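Local atomic coordinates of site-specific recombinase, resolvase family protein (Streptococcus pneumoniae, PDB entry 3GUV), a protein that probably acts as a serine recombinase of the resolvase family, binding DNA and cutting and rejoining its strands at specific sites. Residues R12-T15 against I19-Y22; E25-R30 against L80-S85; G44-A49 against M66-S71; E57-F62 against R86-A91. One frame throughout, in Å; residues are numbered along the deposited sequence.

Contact 1 (R12-T15 against I19-Y22); sequences RVST and IEGY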
# COMPACT_ATOMS: atom_id res chain seq x y z
N ARG A 12 12.36 10.73 -11.43
CA ARG A 12 11.38 10.76 -12.55
C ARG A 12 10.31 11.81 -12.33
O ARG A 12 10.20 12.37 -11.25
CB ARG A 12 10.73 9.38 -12.76
CG ARG A 12 9.96 8.89 -11.48
CD ARG A 12 9.14 7.64 -11.69
NE ARG A 12 8.11 7.88 -12.69
CZ ARG A 12 8.09 7.41 -13.93
NH1 ARG A 12 7.07 7.74 -14.74
NH2 ARG A 12 9.05 6.61 -14.40
N VAL A 13 9.53 12.10 -13.36
CA VAL A 13 8.27 12.83 -13.24
C VAL A 13 7.17 11.78 -13.50
O VAL A 13 7.46 10.73 -14.06
CB VAL A 13 8.13 13.94 -14.29
CG1 VAL A 13 9.30 14.94 -14.17
CG2 VAL A 13 8.08 13.36 -15.69
N SER A 14 5.95 12.07 -13.06
CA SER A 14 4.78 11.25 -13.33
C SER A 14 4.17 11.58 -14.66
O SER A 14 3.72 10.69 -15.36
CB SER A 14 3.68 11.51 -12.29
OG SER A 14 4.19 11.36 -10.98
N THR A 15 4.09 12.88 -14.97
CA THR A 15 3.45 13.35 -16.22
C THR A 15 4.53 13.74 -17.20
O THR A 15 5.11 12.85 -17.79
CB THR A 15 2.42 14.52 -16.04
OG1 THR A 15 3.03 15.62 -15.34
CG2 THR A 15 1.22 14.05 -15.30
N ILE A 19 5.45 20.12 -16.80
CA ILE A 19 4.58 20.30 -15.64
C ILE A 19 5.34 20.12 -14.32
O ILE A 19 5.10 20.83 -13.35
CB ILE A 19 3.39 19.29 -15.72
CG1 ILE A 19 2.62 19.49 -17.04
CG2 ILE A 19 2.48 19.36 -14.51
CD1 ILE A 19 2.34 20.98 -17.42
N GLU A 20 6.27 19.17 -14.32
CA GLU A 20 6.90 18.71 -13.10
C GLU A 20 8.42 18.90 -13.02
O GLU A 20 9.01 18.74 -11.96
CB GLU A 20 6.63 17.23 -12.97
CG GLU A 20 5.29 16.86 -12.45
CD GLU A 20 5.17 15.36 -12.31
OE1 GLU A 20 6.06 14.74 -11.65
OE2 GLU A 20 4.22 14.81 -12.89
N GLY A 21 9.06 19.21 -14.15
CA GLY A 21 10.51 19.33 -14.27
C GLY A 21 11.11 20.21 -13.22
O GLY A 21 12.15 19.87 -12.60
N TYR A 22 10.42 21.31 -12.95
CA TYR A 22 10.94 22.34 -12.07
C TYR A 22 11.29 21.85 -10.69
O TYR A 22 12.11 22.45 -10.05
CB TYR A 22 9.94 23.50 -11.95
CG TYR A 22 8.78 23.30 -10.98
CD1 TYR A 22 8.87 23.70 -9.65
CD2 TYR A 22 7.61 22.71 -11.41
CE1 TYR A 22 7.78 23.56 -8.78
CE2 TYR A 22 6.53 22.54 -10.56
CZ TYR A 22 6.60 22.96 -9.27
OH TYR A 22 5.51 22.76 -8.49
O HOH W 1 8.97 14.35 -9.81
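Glu20 sets CG anti to its carbonyl carbon and beside its backbone N (chi1 -80°), then runs extended, which carries its carboxylate to the backbone of Ser14 and Thr15. Thr15 holds OG1 between its backbone N and carbonyl carbon (chi1 54°), facing the same carboxylate. OE1 of Glu20 accepts Ser14 N at 3.0 Å, on its syn side and in a fairly straight bond. OE2 of Glu20 takes Thr15 N at 2.8 Å, from above the carboxylate plane. Thr15 OG1 donates to Glu20 OE2 at 2.8 Å too, on the anti side but from the same face. Apolar packing is small: Val13 CG1 rests 3.7 Å from Glu20 CB. A water donates to Arg12 O and reaches Glu20 OE1 weakly. Ser14 OG makes a weak hydrogen bond to Glu138 of the second subunit, and Ser14 packs on Ile142 of that subunit. The Arg-Val-Ser-Thr sequence matches the motif that carries the nucleophilic serine in serine recombinases; Ser14 is probably that serine. Two backbone N-H groups and one hydroxyl grip the carboxylate, which would hold the turn at Ser14 in place. The gathered donors would be expected to stabilise a negative charge on Glu20.

Contact 2 (E25-R30 against L80-S85); sequences EAQKSR and LVFKLS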
# COMPACT_ATOMS: atom_id res chain seq x y z
N GLU A 25 15.07 19.10 -9.83
CA GLU A 25 16.40 19.49 -9.37
C GLU A 25 16.43 19.70 -7.86
O GLU A 25 17.42 19.38 -7.24
CB GLU A 25 17.00 20.71 -10.10
CG GLU A 25 16.00 21.63 -10.72
CD GLU A 25 15.32 21.01 -11.93
OE1 GLU A 25 14.13 21.33 -12.15
OE2 GLU A 25 15.96 20.21 -12.66
N ALA A 26 15.35 20.23 -7.28
CA ALA A 26 15.20 20.25 -5.79
C ALA A 26 15.20 18.83 -5.23
O ALA A 26 15.82 18.59 -4.22
CB ALA A 26 13.93 20.97 -5.38
N GLN A 27 14.56 17.89 -5.91
CA GLN A 27 14.64 16.47 -5.49
C GLN A 27 16.05 15.92 -5.53
O GLN A 27 16.52 15.39 -4.54
CB GLN A 27 13.73 15.56 -6.32
CG GLN A 27 12.30 15.72 -5.93
CD GLN A 27 11.32 15.07 -6.88
OE1 GLN A 27 11.51 13.97 -7.34
NE2 GLN A 27 10.23 15.76 -7.13
N LYS A 28 16.71 16.09 -6.68
CA LYS A 28 18.06 15.59 -6.88
C LYS A 28 19.04 16.14 -5.86
O LYS A 28 19.82 15.38 -5.33
CB LYS A 28 18.58 15.83 -8.31
CG LYS A 28 18.07 14.80 -9.28
CD LYS A 28 18.64 14.97 -10.71
CE LYS A 28 18.13 16.23 -11.34
NZ LYS A 28 18.21 16.14 -12.84
N SER A 29 19.01 17.45 -5.63
CA SER A 29 19.86 18.13 -4.61
C SER A 29 19.70 17.57 -3.22
O SER A 29 20.68 17.33 -2.51
CB SER A 29 19.58 19.63 -4.55
OG SER A 29 19.72 20.17 -5.85
N ARG A 30 18.43 17.35 -2.86
CA ARG A 30 18.08 16.70 -1.65
C ARG A 30 18.67 15.30 -1.55
O ARG A 30 19.22 14.90 -0.51
CB ARG A 30 16.57 16.59 -1.53
CG ARG A 30 16.16 16.16 -0.12
CD ARG A 30 15.78 17.33 0.72
NE ARG A 30 14.36 17.65 0.54
CZ ARG A 30 13.35 17.05 1.19
NH1 ARG A 30 13.56 16.06 2.08
NH2 ARG A 30 12.10 17.44 0.94
N LEU A 80 18.37 4.97 -4.16
CA LEU A 80 17.70 6.08 -3.53
C LEU A 80 16.68 6.66 -4.51
O LEU A 80 17.03 7.00 -5.64
CB LEU A 80 18.69 7.17 -3.13
CG LEU A 80 19.60 7.01 -1.90
CD1 LEU A 80 20.38 5.70 -1.81
CD2 LEU A 80 20.56 8.23 -1.90
N VAL A 81 15.43 6.75 -4.05
CA VAL A 81 14.34 7.51 -4.69
C VAL A 81 13.91 8.67 -3.76
O VAL A 81 14.27 8.69 -2.54
CB VAL A 81 13.17 6.59 -5.04
CG1 VAL A 81 13.66 5.47 -5.93
CG2 VAL A 81 12.49 6.01 -3.79
N PHE A 82 13.22 9.68 -4.31
CA PHE A 82 12.74 10.79 -3.49
C PHE A 82 11.61 10.31 -2.57
O PHE A 82 11.65 10.48 -1.35
CB PHE A 82 12.28 11.98 -4.37
CG PHE A 82 11.95 13.23 -3.56
CD1 PHE A 82 12.95 13.91 -2.89
CD2 PHE A 82 10.64 13.68 -3.45
CE1 PHE A 82 12.68 15.03 -2.16
CE2 PHE A 82 10.34 14.81 -2.69
CZ PHE A 82 11.37 15.50 -2.06
N LYS A 83 10.64 9.63 -3.16
CA LYS A 83 9.56 8.94 -2.44
C LYS A 83 8.96 7.84 -3.34
O LYS A 83 9.24 7.82 -4.56
CB LYS A 83 8.51 9.96 -2.02
CG LYS A 83 7.97 10.72 -3.16
CD LYS A 83 7.15 11.92 -2.70
CE LYS A 83 6.80 12.72 -3.97
NZ LYS A 83 5.75 13.75 -3.75
N LEU A 84 8.18 6.93 -2.77
CA LEU A 84 7.61 5.79 -3.52
C LEU A 84 6.81 6.16 -4.77
O LEU A 84 6.89 5.47 -5.80
CB LEU A 84 6.70 4.91 -2.63
CG LEU A 84 7.36 3.92 -1.68
CD1 LEU A 84 6.30 3.03 -0.92
CD2 LEU A 84 8.34 3.04 -2.47
N SER A 85 5.99 7.20 -4.67
CA SER A 85 5.27 7.70 -5.83
C SER A 85 6.20 8.30 -6.90
O SER A 85 5.72 8.80 -7.90
CB SER A 85 4.29 8.76 -5.41
OG SER A 85 4.99 9.81 -4.77
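Gln27 and Phe82 carry most of this contact, with Arg30 closing on the far end of the ring. Phe82 swings CG anti to its own backbone N (chi1 -172°), which points the ring from the loop after strand 78-81 toward helix 24-37. Gln27 holds CG beside its backbone N and stays extended beyond it. Its CG then sits almost on the ring normal, 3.5 Å from the centroid of the Phe82 ring. This is a CH-pi contact over the face. The amide follows over the same ring, with the two planes 21° apart, as in a stack. CD of Gln27 lies 3.8 Å from Phe82 CD2, and OE1 of Gln27 comes within 3.7 Å of Phe82 CB.

Arg30 behaves differently. Its chain bends at chi2 and chi3, which folds the guanidinium back to the ring rim. The planes stand 78° apart. Phe82 CE1 lies over the centre of the guanidinium face, and Arg30 NH2 meets Phe82 CZ at 3.6 Å, near the ring plane. The ring thus offers its face to Gln27 and its edge to Arg30. Arg30 also makes a weak, long ion pair with Glu112.

Further along the helix, Met31 touches Phe82 and Phe34 touches Leu80. Strand 78-81 lies between parallel strands 6-12 and 107-110, and Val81 packs on Leu108 and Cys110. The contact therefore joins helix 24-37 to the loop that leaves the C-terminal end of strand 78-81.

Contact 3 (G44-A49 against M66-S71); sequences GEYEDA and MEDIKS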
# COMPACT_ATOMS: atom_id res chain seq x y z
N GLY A 44 25.97 5.85 -9.92
CA GLY A 44 25.07 5.92 -11.07
C GLY A 44 23.84 6.77 -10.80
O GLY A 44 23.32 6.76 -9.71
N GLU A 45 23.40 7.51 -11.79
CA GLU A 45 22.22 8.34 -11.67
C GLU A 45 21.38 8.06 -12.89
O GLU A 45 21.90 8.11 -14.01
CB GLU A 45 22.58 9.81 -11.61
CG GLU A 45 23.50 10.15 -10.41
CD GLU A 45 23.98 11.58 -10.42
OE1 GLU A 45 23.12 12.49 -10.35
OE2 GLU A 45 25.22 11.81 -10.49
N TYR A 46 20.10 7.73 -12.66
CA TYR A 46 19.16 7.39 -13.72
C TYR A 46 17.89 8.26 -13.57
O TYR A 46 17.44 8.53 -12.48
CB TYR A 46 18.77 5.93 -13.62
CG TYR A 46 19.89 4.92 -13.76
CD1 TYR A 46 20.14 4.28 -14.96
CD2 TYR A 46 20.66 4.57 -12.66
CE1 TYR A 46 21.18 3.31 -15.06
CE2 TYR A 46 21.69 3.66 -12.74
CZ TYR A 46 21.93 3.01 -13.94
OH TYR A 46 22.92 2.09 -13.97
N GLU A 47 17.34 8.71 -14.69
CA GLU A 47 16.27 9.71 -14.68
C GLU A 47 15.32 9.50 -15.85
O GLU A 47 15.74 9.49 -16.99
CB GLU A 47 16.86 11.11 -14.78
CG GLU A 47 15.84 12.20 -14.52
CD GLU A 47 16.47 13.56 -14.23
OE1 GLU A 47 16.78 14.28 -15.21
OE2 GLU A 47 16.61 13.94 -13.02
N ASP A 48 14.03 9.31 -15.54
CA ASP A 48 12.96 9.35 -16.57
C ASP A 48 12.29 10.75 -16.50
O ASP A 48 11.34 10.95 -15.73
CB ASP A 48 11.96 8.25 -16.27
CG ASP A 48 12.51 6.87 -16.57
OD1 ASP A 48 12.89 6.66 -17.74
OD2 ASP A 48 12.56 6.00 -15.65
N ALA A 49 12.81 11.73 -17.23
CA ALA A 49 12.53 13.15 -16.90
C ALA A 49 11.32 13.71 -17.62
O ALA A 49 10.91 14.85 -17.34
CB ALA A 49 13.76 14.04 -17.12
N MET A 66 17.49 -1.37 -13.65
CA MET A 66 17.25 -2.74 -13.21
C MET A 66 18.14 -3.80 -13.92
O MET A 66 18.57 -4.73 -13.27
CB MET A 66 15.74 -3.11 -13.30
CG MET A 66 14.79 -2.32 -12.37
SD MET A 66 15.10 -2.46 -10.60
CE MET A 66 14.35 -4.05 -10.34
N GLU A 67 18.44 -3.65 -15.20
CA GLU A 67 19.45 -4.52 -15.86
C GLU A 67 20.87 -4.35 -15.27
O GLU A 67 21.64 -5.32 -15.11
CB GLU A 67 19.49 -4.27 -17.39
CG GLU A 67 18.10 -4.39 -18.16
CD GLU A 67 17.04 -5.30 -17.48
OE1 GLU A 67 17.30 -6.53 -17.29
OE2 GLU A 67 15.92 -4.78 -17.15
N ASP A 68 21.22 -3.11 -14.95
CA ASP A 68 22.52 -2.84 -14.34
C ASP A 68 22.60 -3.47 -12.93
O ASP A 68 23.66 -3.85 -12.46
CB ASP A 68 22.79 -1.31 -14.34
CG ASP A 68 23.02 -0.73 -15.77
OD1 ASP A 68 23.28 -1.50 -16.74
OD2 ASP A 68 22.98 0.52 -15.92
N ILE A 69 21.44 -3.59 -12.26
CA ILE A 69 21.35 -4.16 -10.91
C ILE A 69 21.51 -5.69 -11.00
O ILE A 69 22.28 -6.30 -10.24
CB ILE A 69 19.99 -3.78 -10.19
CG1 ILE A 69 20.04 -2.32 -9.66
CG2 ILE A 69 19.67 -4.78 -9.07
CD1 ILE A 69 18.71 -1.76 -9.11
N LYS A 70 20.78 -6.26 -11.97
CA LYS A 70 20.77 -7.68 -12.20
C LYS A 70 22.21 -8.13 -12.53
O LYS A 70 22.69 -9.14 -11.99
CB LYS A 70 19.77 -8.07 -13.32
CG LYS A 70 18.30 -7.62 -13.06
CD LYS A 70 17.24 -8.69 -13.38
CE LYS A 70 16.85 -8.74 -14.87
NZ LYS A 70 15.49 -8.16 -15.14
N SER A 71 22.90 -7.34 -13.35
CA SER A 71 24.27 -7.63 -13.78
C SER A 71 25.36 -7.44 -12.71
O SER A 71 26.48 -7.90 -12.91
CB SER A 71 24.63 -6.75 -14.97
OG SER A 71 25.16 -5.51 -14.52
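Tyr46 and Asp68 meet through one polar contact between their side-chain ends. Tyr46 OH donates a hydrogen bond to Asp68 OD2 at 2.5 Å, a short bond, and the oxygen is met on its anti lone pair, away from OD1. Tyr46 has CG anti to its carbonyl carbon (chi1 -61°), which sends the ring off the strand toward the helix. The acceptor sits at the ring edge, near its plane, with Asp68 OD2 3.4 Å from Tyr46 CE1. The ring and carboxylate planes are 51° apart.

Van der Waals contact is slight. Asp68 CB comes within 3.4 Å of Tyr46 OH.

Inside the helical segment, Ser71 OG donates to Asp68 O from above the carbonyl plane.

The tyrosine ring is also held edge-to-face by Tyr8 on the adjacent strand 6-12, while Arg64 and Met65 touch it from the helix. Strand 41-48 leads to helix 60-70 and on to strand 78-81, parallel to strand 41-48. Strand 6-12 lies between the two. The bond thus links the first strand to the helix of a beta-alpha-beta crossover, part of the alpha/beta resolvase domain.

Contact 4 (E57-F62 against R86-A91); sequences EGRIQF and RFARNA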
# COMPACT_ATOMS: atom_id res chain seq x y z
N GLU A 57 4.88 9.94 -18.31
CA GLU A 57 6.26 9.52 -18.55
C GLU A 57 6.40 8.01 -18.41
O GLU A 57 5.69 7.38 -17.61
CB GLU A 57 7.24 10.23 -17.62
CG GLU A 57 8.72 9.84 -17.78
CD GLU A 57 9.29 10.11 -19.20
OE1 GLU A 57 10.53 10.25 -19.38
OE2 GLU A 57 8.47 10.20 -20.15
N GLY A 58 7.31 7.45 -19.21
CA GLY A 58 7.61 6.02 -19.21
C GLY A 58 8.65 5.61 -18.17
O GLY A 58 8.75 6.21 -17.06
N ARG A 59 9.40 4.56 -18.52
CA ARG A 59 10.14 3.79 -17.51
C ARG A 59 11.48 3.26 -18.03
O ARG A 59 12.05 2.34 -17.42
CB ARG A 59 9.26 2.61 -17.09
CG ARG A 59 9.30 2.28 -15.63
CD ARG A 59 8.04 2.73 -14.92
NE ARG A 59 7.95 2.04 -13.65
CZ ARG A 59 8.39 2.51 -12.48
NH1 ARG A 59 8.93 3.73 -12.37
NH2 ARG A 59 8.27 1.73 -11.40
N ILE A 60 11.96 3.85 -19.12
CA ILE A 60 13.15 3.38 -19.86
C ILE A 60 14.45 3.36 -19.04
O ILE A 60 15.21 2.40 -19.08
CB ILE A 60 13.41 4.24 -21.12
CG1 ILE A 60 12.23 4.15 -22.10
CG2 ILE A 60 14.68 3.79 -21.79
CD1 ILE A 60 11.92 5.49 -22.75
N GLN A 61 14.72 4.45 -18.34
CA GLN A 61 15.96 4.53 -17.56
C GLN A 61 15.80 3.67 -16.32
O GLN A 61 16.76 3.09 -15.85
CB GLN A 61 16.28 5.98 -17.19
CG GLN A 61 16.56 6.88 -18.39
CD GLN A 61 17.59 6.31 -19.33
OE1 GLN A 61 18.66 5.83 -18.91
NE2 GLN A 61 17.28 6.34 -20.63
N PHE A 62 14.58 3.60 -15.80
CA PHE A 62 14.31 2.69 -14.71
C PHE A 62 14.61 1.25 -15.14
O PHE A 62 15.20 0.48 -14.38
CB PHE A 62 12.87 2.83 -14.24
CG PHE A 62 12.47 1.80 -13.28
CD1 PHE A 62 12.64 2.01 -11.93
CD2 PHE A 62 11.97 0.58 -13.72
CE1 PHE A 62 12.27 1.03 -11.03
CE2 PHE A 62 11.60 -0.41 -12.82
CZ PHE A 62 11.74 -0.18 -11.48
N ARG A 86 7.51 8.30 -6.67
CA ARG A 86 8.47 8.74 -7.70
C ARG A 86 9.39 7.56 -7.95
O ARG A 86 10.63 7.69 -8.00
CB ARG A 86 9.22 9.99 -7.25
CG ARG A 86 8.36 11.24 -7.24
CD ARG A 86 7.92 11.57 -8.66
NE ARG A 86 7.23 12.84 -8.73
CZ ARG A 86 5.98 13.05 -8.32
NH1 ARG A 86 5.26 12.08 -7.76
NH2 ARG A 86 5.45 14.25 -8.45
N PHE A 87 8.73 6.40 -8.14
CA PHE A 87 9.38 5.12 -8.22
C PHE A 87 8.43 4.06 -8.78
O PHE A 87 8.79 3.35 -9.69
CB PHE A 87 9.90 4.74 -6.83
CG PHE A 87 10.43 3.34 -6.74
CD1 PHE A 87 11.58 2.97 -7.43
CD2 PHE A 87 9.80 2.41 -5.96
CE1 PHE A 87 12.08 1.69 -7.35
CE2 PHE A 87 10.29 1.11 -5.88
CZ PHE A 87 11.45 0.75 -6.58
N ALA A 88 7.22 3.93 -8.21
CA ALA A 88 6.26 2.89 -8.62
C ALA A 88 4.90 3.50 -8.94
O ALA A 88 4.61 4.64 -8.57
CB ALA A 88 6.13 1.84 -7.53
N ARG A 89 4.06 2.73 -9.62
CA ARG A 89 2.78 3.19 -10.12
C ARG A 89 1.57 2.70 -9.24
O ARG A 89 0.46 3.22 -9.30
CB ARG A 89 2.66 2.71 -11.57
N ASN A 90 1.83 1.69 -8.43
CA ASN A 90 0.84 1.12 -7.53
C ASN A 90 1.61 0.21 -6.56
O ASN A 90 2.84 0.09 -6.66
CB ASN A 90 -0.24 0.36 -8.31
CG ASN A 90 0.34 -0.66 -9.31
OD1 ASN A 90 0.98 -1.62 -8.94
ND2 ASN A 90 0.05 -0.45 -10.59
N ALA A 91 0.89 -0.39 -5.60
CA ALA A 91 1.50 -1.22 -4.57
C ALA A 91 2.09 -2.52 -5.13
O ALA A 91 3.15 -2.99 -4.66
CB ALA A 91 0.47 -1.52 -3.44
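Arg59 and Phe62 both reach the loop at Phe87, one with a charged group and the other with a ring. The tight part lies at the Phe87 carbonyl. Arg59 bends at chi2 and sets its guanidinium edge-on to this oxygen. NH1 of Arg59 makes a weak bond of 2.7 Å to Phe87 O, at an N-H...O angle of 127°. NH2 of Arg59 is modelled 2.4 Å from Phe87 O, which is very short, so the exact spacing is doubtful. The same Arg59 NH2 is 3.6 Å from Ala88 CA. Phe62 places CG anti to its backbone N (chi1 172°), which brings its ring edge to Phe87. CE1 of Phe62 lies 3.7 Å from Phe87 CE1. The ring planes are 67° apart, an oblique pair. Arg59 NH2 also lies 3.9 Å above the Phe62 ring plane, toward its rim. Thr97 of helix 91-103 touches both phenylalanines.

The looser side is that of Arg59 and Arg89, both partly exposed. Arg89 is modelled only as far as CB. Arg86 forms a salt bridge with Glu138 of the second subunit.

Asp93 is a long, weak ion partner of Arg59. The loop holding Arg86 probably matches the arginine-bearing active-site loop of serine recombinases. Arg59 and Phe62 would then pack against its backbone, with NH1 as a weak donor to the Phe87 carbonyl.

In the fold
Contacts 2 and 4 are buried, while contacts 1 and 3 are partly buried. Contact 2 rests on a phenylalanine face and contact 4 adds an aromatic pair to a guanidinium-carbonyl contact. Contacts 1 and 3 depend on carboxylates as acceptors. Contacts 2 and 3 reach the same sheet from opposite sides: Glu47 turns to Lys28 of helix 24-37, while Tyr46 turns to helix 60-70. Contacts 3 and 4 share helix 60-70; Asp48 of strand 41-48 accepts from Gln61 N and Phe62 N at the start of that helix. Contact 1 joins contact 4 through Arg12, which donates to Glu57 O and Gly58 O. Contacts 1, 2 and 4 touch the second subunit; contact 3 does not.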